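Iron superoxide dismutase (Trypanosoma cruzi, PDB 2GPC) probably catalyses the dismutation of superoxide into molecular oxygen and hydrogen peroxide, using a bound iron ion. Local coordinates at residues 88-91 / 92-96. Residues are numbered along the deposited sequence; the frame is centred on the assembly and turned at random.
Sequences GEPT and GKVAD
Pro90 and Val94 meet at about a right angle where the loop after helix 63-80 runs into helix 92-102 of the C-terminal domain of the iron/manganese superoxide dismutase fold. Pro90 CB lies 3.5 Å from Val94 CG1, tight for two carbons, and Pro90 CG follows at 3.8 Å from the same methyl. Val94 turns that methyl to the ring by setting CG1 anti to its backbone N (chi1 171°), while CG2 stays beside the N. Both residues are buried and also touch Trp187 of helix 187-193; Phe105 of helix 105-118 adds a further contact to Pro90. The Ala95 methyl comes up to the backbone rather than to a ring, with CB 3.5 Å from Pro90 O. The bond to Thr91 CB is directed away from residues 92-96, and it is the carbonyl that faces the helix residues. Gly92, whose positive phi of 65° suits glycine, links Thr91 to the helical residues, and Asp96 N donates a hydrogen bond to Gly92 O. Thr91 O receives a weak but nearly straight hydrogen bond from Ala95 N, at 3.4 Å. A water completes the link: it donates to Thr91 O at 2.7 Å and accepts from Val94 N at 3.1 Å.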
loop_
_atom_site.group_PDB
_atom_site.type_symbol
_atom_site.label_atom_id
_atom_site.label_comp_id
_atom_site.label_asym_id
_atom_site.label_seq_id
_atom_site.Cartn_x
_atom_site.Cartn_y
_atom_site.Cartn_z
ATOM N N GLY A 88 -18.364 3.013 20.405
ATOM C CA GLY A 88 -19.673 3.620 20.565
ATOM C C GLY A 88 -19.713 5.028 20.007
ATOM O O GLY A 88 -18.889 5.390 19.164
ATOM N N GLU A 89 -20.669 5.819 20.480
ATOM C CA GLU A 89 -20.874 7.184 19.999
ATOM C C GLU A 89 -20.270 8.167 20.981
ATOM O O GLU A 89 -20.275 7.913 22.188
ATOM C CB GLU A 89 -22.373 7.480 19.849
ATOM C CG GLU A 89 -23.052 6.661 18.762
ATOM C CD GLU A 89 -24.356 7.266 18.266
ATOM O OE1 GLU A 89 -24.663 8.431 18.613
ATOM O OE2 GLU A 89 -25.072 6.571 17.504
ATOM N N PRO A 90 -19.763 9.295 20.491
ATOM C CA PRO A 90 -19.263 10.337 21.394
ATOM C C PRO A 90 -20.433 11.056 22.068
ATOM O O PRO A 90 -21.562 10.973 21.566
ATOM C CB PRO A 90 -18.503 11.280 20.461
ATOM C CG PRO A 90 -19.137 11.121 19.148
ATOM C CD PRO A 90 -19.651 9.691 19.077
ATOM N N THR A 91 -20.164 11.695 23.202
ATOM C CA THR A 91 -21.100 12.603 23.859
ATOM C C THR A 91 -20.470 14.000 23.917
ATOM O O THR A 91 -19.344 14.209 23.431
ATOM C CB THR A 91 -21.416 12.110 25.298
ATOM O OG1 THR A 91 -20.195 11.891 26.018
ATOM C CG2 THR A 91 -22.088 10.745 25.273
ATOM N N GLY A 92 -21.192 14.953 24.498
ATOM C CA GLY A 92 -20.639 16.261 24.796
ATOM C C GLY A 92 -20.253 17.056 23.564
ATOM O O GLY A 92 -20.960 17.014 22.554
ATOM N N LYS A 93 -19.126 17.762 23.645
ATOM C CA LYS A 93 -18.695 18.697 22.607
ATOM C C LYS A 93 -18.346 18.007 21.294
ATOM O O LYS A 93 -18.634 18.530 20.223
ATOM C CB LYS A 93 -17.502 19.522 23.092
ATOM C CG LYS A 93 -17.251 20.800 22.298
ATOM C CD LYS A 93 -18.375 21.839 22.482
ATOM C CE LYS A 93 -17.920 23.253 22.100
ATOM N NZ LYS A 93 -17.819 23.459 20.617
ATOM N N VAL A 94 -17.725 16.835 21.380
ATOM C CA VAL A 94 -17.419 16.055 20.180
ATOM C C VAL A 94 -18.712 15.682 19.429
ATOM O O VAL A 94 -18.788 15.833 18.206
ATOM C CB VAL A 94 -16.604 14.795 20.517
ATOM C CG1 VAL A 94 -16.490 13.877 19.299
ATOM C CG2 VAL A 94 -15.218 15.189 20.989
ATOM N N ALA A 95 -19.716 15.199 20.160
ATOM C CA ALA A 95 -21.013 14.896 19.568
ATOM C C ALA A 95 -21.594 16.148 18.923
ATOM O O ALA A 95 -22.042 16.097 17.779
ATOM C CB ALA A 95 -21.982 14.337 20.603
ATOM N N ASP A 96 -21.569 17.269 19.646
ATOM C CA ASP A 96 -22.136 18.522 19.150
ATOM C C ASP A 96 -21.502 18.925 17.821
ATOM O O ASP A 96 -22.201 19.306 16.878
ATOM C CB ASP A 96 -21.915 19.680 20.139
ATOM C CG ASP A 96 -22.732 19.555 21.419
ATOM O OD1 ASP A 96 -23.703 18.767 21.485
ATOM O OD2 ASP A 96 -22.453 20.238 22.428
HETATM O O HOH W 1 -16.904 15.173 23.862
#